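Cytosolic phospholipase A2 delta (Homo sapiens, PDB 5IZ5) hydrolyses glycerophospholipids at the sn-2 position in a calcium-dependent manner, preferring linoleic acid there and releasing a lysophospholipid and a free fatty acid. Local coordinates at residues N153-L165 with L613-F625. The protein carries 3 engineered substitutions. Numbering follows the deposited sequence.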
ATOM      1  N   ASN B 153      17.806  22.328  -5.189  1.00 52.05           N
ATOM      2  CA  ASN B 153      17.754  21.758  -3.845  1.00 52.22           C
ATOM      3  C   ASN B 153      16.851  20.523  -3.793  1.00 52.52           C
ATOM      4  O   ASN B 153      15.618  20.637  -3.744  1.00 50.75           O
ATOM      5  CB  ASN B 153      17.274  22.800  -2.832  1.00 54.52           C
ATOM      6  CG  ASN B 153      18.247  23.961  -2.685  1.00 57.08           C
ATOM      7  OD1 ASN B 153      19.467  23.773  -2.696  1.00 58.07           O
ATOM      8  ND2 ASN B 153      17.711  25.167  -2.542  1.00 57.31           N
ATOM      9  N   LEU B 154      17.487  19.350  -3.797  1.00 50.01           N
ATOM     10  CA  LEU B 154      16.800  18.061  -3.762  1.00 48.53           C
ATOM     11  C   LEU B 154      16.739  17.493  -2.350  1.00 49.21           C
ATOM     12  O   LEU B 154      17.568  17.839  -1.513  1.00 49.87           O
ATOM     13  CB  LEU B 154      17.550  17.058  -4.629  1.00 47.04           C
ATOM     14  CG  LEU B 154      17.854  17.413  -6.080  1.00 46.39           C
ATOM     15  CD1 LEU B 154      18.689  16.310  -6.703  1.00 45.92           C
ATOM     16  CD2 LEU B 154      16.567  17.625  -6.859  1.00 47.45           C
ATOM     17  N   ILE B 155      15.758  16.621  -2.109  1.00 47.26           N
ATOM     18  CA  ILE B 155      15.687  15.794  -0.900  1.00 45.73           C
ATOM     19  C   ILE B 155      15.520  14.340  -1.334  1.00 45.88           C
ATOM     20  O   ILE B 155      14.629  14.047  -2.131  1.00 43.79           O
ATOM     21  CB  ILE B 155      14.509  16.186   0.015  1.00 46.97           C
ATOM     22  CG1 ILE B 155      14.618  17.665   0.408  1.00 48.86           C
ATOM     23  CG2 ILE B 155      14.486  15.312   1.270  1.00 46.18           C
ATOM     24  CD1 ILE B 155      13.373  18.233   1.065  1.00 48.67           C
ATOM     25  N   THR B 156      16.369  13.444  -0.818  1.00 44.84           N
ATOM     26  CA  THR B 156      16.318  12.022  -1.178  1.00 45.88           C
ATOM     27  C   THR B 156      16.577  11.054  -0.028  1.00 45.22           C
ATOM     28  O   THR B 156      17.155  11.422   0.983  1.00 44.78           O
ATOM     29  CB  THR B 156      17.424  11.643  -2.170  1.00 46.09           C
ATOM     30  OG1 THR B 156      18.141  12.803  -2.595  1.00 50.18           O
ATOM     31  CG2 THR B 156      16.861  10.921  -3.317  1.00 45.40           C
ATOM     32  N   ASN B 157      16.180   9.797  -0.233  1.00 44.04           N
ATOM     33  CA  ASN B 157      16.689   8.664   0.540  1.00 41.62           C
ATOM     34  C   ASN B 157      17.508   7.731  -0.370  1.00 44.01           C
ATOM     35  O   ASN B 157      17.719   6.564  -0.044  1.00 45.03           O
ATOM     36  CB  ASN B 157      15.551   7.886   1.197  1.00 40.13           C
ATOM     37  CG  ASN B 157      14.544   7.359   0.193  1.00 37.91           C
ATOM     38  OD1 ASN B 157      14.776   7.386  -1.019  1.00 35.55           O
ATOM     39  ND2 ASN B 157      13.424   6.858   0.695  1.00 35.60           N
ATOM     40  N   LYS B 158      17.927   8.263  -1.521  1.00 44.84           N
ATOM     41  CA  LYS B 158      18.716   7.562  -2.548  1.00 46.05           C
ATOM     42  C   LYS B 158      17.920   6.595  -3.435  1.00 45.13           C
ATOM     43  O   LYS B 158      18.501   5.949  -4.308  1.00 43.72           O
ATOM     44  CB  LYS B 158      19.937   6.859  -1.940  1.00 49.13           C
ATOM     45  CG  LYS B 158      20.871   7.789  -1.181  1.00 50.92           C
ATOM     46  CD  LYS B 158      21.380   8.921  -2.058  1.00 54.51           C
ATOM     47  CE  LYS B 158      22.349   9.800  -1.278  1.00 58.53           C
ATOM     48  NZ  LYS B 158      23.538  10.235  -2.062  1.00 61.07           N
ATOM     49  N   VAL B 159      16.606   6.503  -3.234  1.00 45.12           N
ATOM     50  CA  VAL B 159      15.743   5.780  -4.186  1.00 44.92           C
ATOM     51  C   VAL B 159      14.611   6.689  -4.681  1.00 43.49           C
ATOM     52  O   VAL B 159      14.363   6.753  -5.876  1.00 42.65           O
ATOM     53  CB  VAL B 159      15.265   4.387  -3.687  1.00 46.01           C
ATOM     54  CG1 VAL B 159      16.027   3.938  -2.453  1.00 47.11           C
ATOM     55  CG2 VAL B 159      13.764   4.330  -3.481  1.00 46.45           C
ATOM     56  N   ILE B 160      13.971   7.419  -3.772  1.00 41.63           N
ATOM     57  CA  ILE B 160      12.975   8.420  -4.124  1.00 42.59           C
ATOM     58  C   ILE B 160      13.599   9.800  -3.989  1.00 42.94           C
ATOM     59  O   ILE B 160      14.319  10.043  -3.029  1.00 42.85           O
ATOM     60  CB  ILE B 160      11.779   8.357  -3.148  1.00 42.63           C
ATOM     61  CG1 ILE B 160      10.882   7.139  -3.436  1.00 44.10           C
ATOM     62  CG2 ILE B 160      10.972   9.650  -3.138  1.00 43.45           C
ATOM     63  CD1 ILE B 160      10.260   7.094  -4.815  1.00 44.39           C
ATOM     64  N   VAL B 161      13.276  10.696  -4.921  1.00 42.22           N
ATOM     65  CA  VAL B 161      13.752  12.076  -4.926  1.00 41.90           C
ATOM     66  C   VAL B 161      12.574  13.044  -4.921  1.00 40.99           C
ATOM     67  O   VAL B 161      11.649  12.943  -5.736  1.00 41.38           O
ATOM     68  CB  VAL B 161      14.582  12.399  -6.186  1.00 43.32           C
ATOM     69  CG1 VAL B 161      15.010  13.863  -6.197  1.00 43.75           C
ATOM     70  CG2 VAL B 161      15.803  11.499  -6.277  1.00 43.57           C
ATOM     71  N   ALA B 162      12.630  13.990  -3.994  1.00 41.01           N
ATOM     72  CA  ALA B 162      11.735  15.124  -3.984  1.00 40.92           C
ATOM     73  C   ALA B 162      12.434  16.285  -4.695  1.00 43.21           C
ATOM     74  O   ALA B 162      13.467  16.801  -4.231  1.00 41.40           O
ATOM     75  CB  ALA B 162      11.388  15.490  -2.561  1.00 41.76           C
ATOM     76  N   ARG B 163      11.882  16.675  -5.841  1.00 42.57           N
ATOM     77  CA  ARG B 163      12.428  17.780  -6.632  1.00 41.18           C
ATOM     78  C   ARG B 163      12.122  19.094  -5.934  1.00 40.20           C
ATOM     79  O   ARG B 163      11.154  19.179  -5.174  1.00 38.27           O
ATOM     80  CB  ARG B 163      11.813  17.786  -8.030  1.00 41.19           C
ATOM     81  CG  ARG B 163      12.028  16.507  -8.829  1.00 41.82           C
ATOM     82  CD  ARG B 163      13.497  16.257  -9.109  1.00 43.61           C
ATOM     83  NE  ARG B 163      14.083  17.352  -9.889  1.00 43.35           N
ATOM     84  CZ  ARG B 163      14.081  17.441 -11.222  1.00 42.16           C
ATOM     85  NH1 ARG B 163      13.536  16.486 -11.973  1.00 42.30           N
ATOM     86  NH2 ARG B 163      14.630  18.500 -11.807  1.00 41.91           N
ATOM     87  N   GLU B 164      12.943  20.115  -6.188  1.00 39.91           N
ATOM     88  CA  GLU B 164      12.693  21.442  -5.617  1.00 42.03           C
ATOM     89  C   GLU B 164      11.353  21.962  -6.130  1.00 41.93           C
ATOM     90  O   GLU B 164      11.071  21.873  -7.321  1.00 42.06           O
ATOM     91  CB  GLU B 164      13.808  22.423  -5.992  1.00 42.70           C
ATOM     92  CG  GLU B 164      13.712  23.750  -5.256  1.00 43.52           C
ATOM     93  CD  GLU B 164      14.797  24.737  -5.661  1.00 45.13           C
ATOM     94  OE1 GLU B 164      14.541  25.953  -5.575  1.00 47.84           O
ATOM     95  OE2 GLU B 164      15.906  24.316  -6.058  1.00 43.30           O
ATOM     96  N   LEU B 165      10.530  22.485  -5.228  1.00 44.54           N
ATOM     97  CA  LEU B 165       9.171  22.901  -5.574  1.00 48.90           C
ATOM     98  C   LEU B 165       9.034  24.402  -5.404  1.00 49.77           C
ATOM     99  O   LEU B 165       9.442  24.956  -4.382  1.00 50.49           O
ATOM    100  CB  LEU B 165       8.127  22.198  -4.693  1.00 50.47           C
ATOM    101  CG  LEU B 165       6.858  21.674  -5.365  1.00 52.59           C
ATOM    102  CD1 LEU B 165       7.206  20.662  -6.442  1.00 55.22           C
ATOM    103  CD2 LEU B 165       5.958  21.048  -4.320  1.00 53.94           C
ATOM    104  N   LEU B 613       6.672  12.281  -6.831  1.00 37.80           N
ATOM    105  CA  LEU B 613       8.060  11.999  -6.478  1.00 38.20           C
ATOM    106  C   LEU B 613       8.718  11.243  -7.616  1.00 37.85           C
ATOM    107  O   LEU B 613       8.046  10.532  -8.377  1.00 37.53           O
ATOM    108  CB  LEU B 613       8.138  11.183  -5.186  1.00 39.70           C
ATOM    109  CG  LEU B 613       7.622  11.903  -3.939  1.00 39.04           C
ATOM    110  CD1 LEU B 613       7.459  10.928  -2.785  1.00 39.85           C
ATOM    111  CD2 LEU B 613       8.541  13.059  -3.564  1.00 39.48           C
ATOM    112  N   GLN B 614      10.037  11.390  -7.733  1.00 38.63           N
ATOM    113  CA  GLN B 614      10.772  10.794  -8.836  1.00 39.10           C
ATOM    114  C   GLN B 614      11.836   9.812  -8.352  1.00 40.92           C
ATOM    115  O   GLN B 614      12.269   9.865  -7.205  1.00 40.89           O
ATOM    116  CB  GLN B 614      11.386  11.901  -9.686  1.00 39.02           C
ATOM    117  CG  GLN B 614      10.377  12.989 -10.060  1.00 40.80           C
ATOM    118  CD  GLN B 614      10.919  14.019 -11.027  1.00 41.22           C
ATOM    119  OE1 GLN B 614      12.129  14.119 -11.225  1.00 43.02           O
ATOM    120  NE2 GLN B 614      10.020  14.789 -11.643  1.00 40.75           N
ATOM    121  N   LEU B 615      12.249   8.909  -9.234  1.00 43.04           N
ATOM    122  CA  LEU B 615      13.227   7.889  -8.874  1.00 45.11           C
ATOM    123  C   LEU B 615      14.638   8.435  -8.993  1.00 45.91           C
ATOM    124  O   LEU B 615      14.968   9.102  -9.967  1.00 47.12           O
ATOM    125  CB  LEU B 615      13.076   6.638  -9.749  1.00 48.02           C
ATOM    126  CG  LEU B 615      11.878   5.711  -9.508  1.00 49.47           C
ATOM    127  CD1 LEU B 615      11.773   5.320  -8.040  1.00 50.41           C
ATOM    128  CD2 LEU B 615      10.573   6.325  -9.993  1.00 52.49           C
ATOM    129  N   HIS B 616      15.480   8.101  -8.020  1.00 46.95           N
ATOM    130  CA  HIS B 616      16.884   8.509  -8.018  1.00 46.14           C
ATOM    131  C   HIS B 616      17.612   7.806  -9.164  1.00 46.07           C
ATOM    132  O   HIS B 616      17.233   6.706  -9.565  1.00 44.30           O
ATOM    133  CB  HIS B 616      17.531   8.148  -6.678  1.00 46.93           C
ATOM    134  CG  HIS B 616      18.823   8.853  -6.415  1.00 46.85           C
ATOM    135  ND1 HIS B 616      20.018   8.454  -6.969  1.00 47.71           N
ATOM    136  CD2 HIS B 616      19.108   9.929  -5.650  1.00 46.21           C
ATOM    137  CE1 HIS B 616      20.981   9.261  -6.570  1.00 46.84           C
ATOM    138  NE2 HIS B 616      20.456  10.161  -5.761  1.00 46.56           N
ATOM    139  N   GLN B 617      18.645   8.445  -9.701  1.00 46.94           N
ATOM    140  CA  GLN B 617      19.407   7.886 -10.829  1.00 49.87           C
ATOM    141  C   GLN B 617      19.940   6.478 -10.554  1.00 50.58           C
ATOM    142  O   GLN B 617      19.965   5.632 -11.445  1.00 50.24           O
ATOM    143  CB  GLN B 617      20.557   8.824 -11.208  1.00 51.05           C
ATOM    144  CG  GLN B 617      21.475   8.336 -12.326  1.00 53.36           C
ATOM    145  CD  GLN B 617      20.762   8.027 -13.635  1.00 55.15           C
ATOM    146  OE1 GLN B 617      21.017   6.994 -14.242  1.00 59.82           O
ATOM    147  NE2 GLN B 617      19.884   8.918 -14.082  1.00 54.57           N
ATOM    148  N   ASP B 618      20.340   6.200  -9.323  1.00 52.48           N
ATOM    149  CA  ASP B 618      20.830   4.862  -9.021  1.00 55.16           C
ATOM    150  C   ASP B 618      19.938   4.123  -8.019  1.00 52.86           C
ATOM    151  O   ASP B 618      20.410   3.300  -7.237  1.00 53.73           O
ATOM    152  CB  ASP B 618      22.338   4.829  -8.664  1.00 58.95           C
ATOM    153  CG  ASP B 618      22.803   6.049  -7.921  1.00 60.33           C
ATOM    154  OD1 ASP B 618      23.454   6.941  -8.515  1.00 56.41           O
ATOM    155  OD2 ASP B 618      22.521   6.093  -6.720  1.00 65.31           O
ATOM    156  N   TYR B 619      18.632   4.387  -8.098  1.00 49.96           N
ATOM    157  CA  TYR B 619      17.638   3.674  -7.282  1.00 49.55           C
ATOM    158  C   TYR B 619      17.800   2.142  -7.353  1.00 51.88           C
ATOM    159  O   TYR B 619      17.644   1.456  -6.343  1.00 51.93           O
ATOM    160  CB  TYR B 619      16.197   4.069  -7.668  1.00 47.78           C
ATOM    161  CG  TYR B 619      15.674   3.403  -8.918  1.00 46.48           C
ATOM    162  CD1 TYR B 619      16.088   3.813 -10.180  1.00 47.77           C
ATOM    163  CD2 TYR B 619      14.747   2.375  -8.839  1.00 47.44           C
ATOM    164  CE1 TYR B 619      15.600   3.207 -11.326  1.00 49.39           C
ATOM    165  CE2 TYR B 619      14.251   1.762  -9.974  1.00 47.86           C
ATOM    166  CZ  TYR B 619      14.681   2.181 -11.216  1.00 48.98           C
ATOM    167  OH  TYR B 619      14.187   1.577 -12.348  1.00 50.31           O
ATOM    168  N   CYS B 620      18.111   1.613  -8.533  1.00 52.11           N
ATOM    169  CA  CYS B 620      18.244   0.155  -8.714  1.00 55.81           C
ATOM    170  C   CYS B 620      19.296  -0.507  -7.849  1.00 55.68           C
ATOM    171  O   CYS B 620      19.083  -1.611  -7.357  1.00 57.95           O
ATOM    172  CB  CYS B 620      18.565  -0.202 -10.159  1.00 57.88           C
ATOM    173  SG  CYS B 620      17.110  -0.527 -11.138  1.00 62.88           S
ATOM    174  N   SER B 621      20.434   0.156  -7.691  1.00 57.55           N
ATOM    175  CA  SER B 621      21.548  -0.388  -6.937  1.00 59.15           C
ATOM    176  C   SER B 621      21.533   0.136  -5.496  1.00 59.93           C
ATOM    177  O   SER B 621      22.551   0.627  -4.994  1.00 66.71           O
ATOM    178  CB  SER B 621      22.855   0.017  -7.615  1.00 59.25           C
ATOM    179  OG  SER B 621      23.064   1.416  -7.509  1.00 58.17           O
ATOM    180  N   HIS B 622      20.372   0.058  -4.851  1.00 56.25           N
ATOM    181  CA  HIS B 622      20.227   0.408  -3.451  1.00 53.01           C
ATOM    182  C   HIS B 622      19.787  -0.857  -2.731  1.00 53.65           C
ATOM    183  O   HIS B 622      18.921  -1.579  -3.217  1.00 54.35           O
ATOM    184  CB  HIS B 622      19.197   1.528  -3.285  1.00 49.76           C
ATOM    185  CG  HIS B 622      18.982   1.962  -1.868  1.00 46.67           C
ATOM    186  ND1 HIS B 622      18.068   1.362  -1.027  1.00 46.95           N
ATOM    187  CD2 HIS B 622      19.561   2.947  -1.146  1.00 46.67           C
ATOM    188  CE1 HIS B 622      18.100   1.954   0.153  1.00 47.07           C
ATOM    189  NE2 HIS B 622      18.996   2.923   0.107  1.00 46.81           N
ATOM    190  N   LYS B 623      20.372  -1.121  -1.570  1.00 54.23           N
ATOM    191  CA  LYS B 623      20.201  -2.418  -0.919  1.00 55.88           C
ATOM    192  C   LYS B 623      18.744  -2.751  -0.653  1.00 54.00           C
ATOM    193  O   LYS B 623      18.291  -3.865  -0.899  1.00 55.02           O
ATOM    194  CB  LYS B 623      20.945  -2.447   0.409  1.00 59.88           C
ATOM    195  CG  LYS B 623      22.454  -2.509   0.275  1.00 67.15           C
ATOM    196  CD  LYS B 623      23.139  -2.352   1.627  1.00 72.30           C
ATOM    197  CE  LYS B 623      24.632  -2.627   1.534  1.00 75.86           C
ATOM    198  NZ  LYS B 623      25.340  -2.280   2.800  1.00 78.49           N
ATOM    199  N   ASP B 624      18.018  -1.783  -0.116  1.00 52.28           N
ATOM    200  CA  ASP B 624      16.631  -2.015   0.270  1.00 51.49           C
ATOM    201  C   ASP B 624      15.647  -2.040  -0.890  1.00 50.35           C
ATOM    202  O   ASP B 624      14.697  -2.811  -0.855  1.00 52.03           O
ATOM    203  CB  ASP B 624      16.193  -0.995   1.307  1.00 52.78           C
ATOM    204  CG  ASP B 624      17.078  -1.009   2.531  1.00 53.72           C
ATOM    205  OD1 ASP B 624      17.394  -2.112   3.020  1.00 55.57           O
ATOM    206  OD2 ASP B 624      17.469   0.079   2.996  1.00 57.35           O
ATOM    207  N   PHE B 625      15.866  -1.231  -1.921  1.00 48.74           N
ATOM    208  CA  PHE B 625      14.997  -1.269  -3.095  1.00 48.84           C
ATOM    209  C   PHE B 625      15.220  -2.608  -3.801  1.00 48.59           C
ATOM    210  O   PHE B 625      14.271  -3.287  -4.201  1.00 47.42           O
ATOM    211  CB  PHE B 625      15.314  -0.127  -4.062  1.00 46.59           C
ATOM    212  CG  PHE B 625      14.520  -0.187  -5.330  1.00 46.73           C
ATOM    213  CD1 PHE B 625      13.252   0.360  -5.383  1.00 45.93           C
ATOM    214  CD2 PHE B 625      15.024  -0.823  -6.461  1.00 46.18           C
ATOM    215  CE1 PHE B 625      12.501   0.292  -6.541  1.00 45.58           C
ATOM    216  CE2 PHE B 625      14.279  -0.891  -7.619  1.00 46.28           C
ATOM    217  CZ  PHE B 625      13.012  -0.339  -7.660  1.00 46.23           C
TER
HETATM  218  O   HOH W   1      18.970   5.273   2.022  1.00 53.12           O
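V161 N bonds Q614 O at 2.6 Å, and Q614 N returns the bond to V161 O at 3.0 Å. Further along, H616 N bonds V159 O at 2.8 Å. Alongside, R163 NH1 donates to Q614 OE1 at 2.9 Å; that oxygen lies at the edge of the guanidinium, in its plane, while the bent R163 chain lays CG and CD against it. The guanidinium is turned 73° from the amide; its NE forms a salt bridge with E152, and Q614 NE2 reaches the carbonyl of T57. A methionine in place of R163 would probably leave Q614 OE1 without its donor and E152 without its charge partner. H616 turns its ring carbon CG away from the backbone N (chi1 -163°), which brings CD2 slantwise to V161 CG2, 3.7 Å off. K158 CA makes an off-centre CH-pi contact with this ring, whose NE2 is buried without a polar partner. Beyond it, V159 CG1 sits over the centre of the H622 ring, a CH-pi contact of 3.6 Å to the centroid. N157 OD1 holds the turn: the V159 N bond makes an Asx turn, and the I160 N bond completes an Asx motif. This is antiparallel strand addition: 614-615, from the catalytic PLA2c region, joins the edge of hairpin 152-156/160-172.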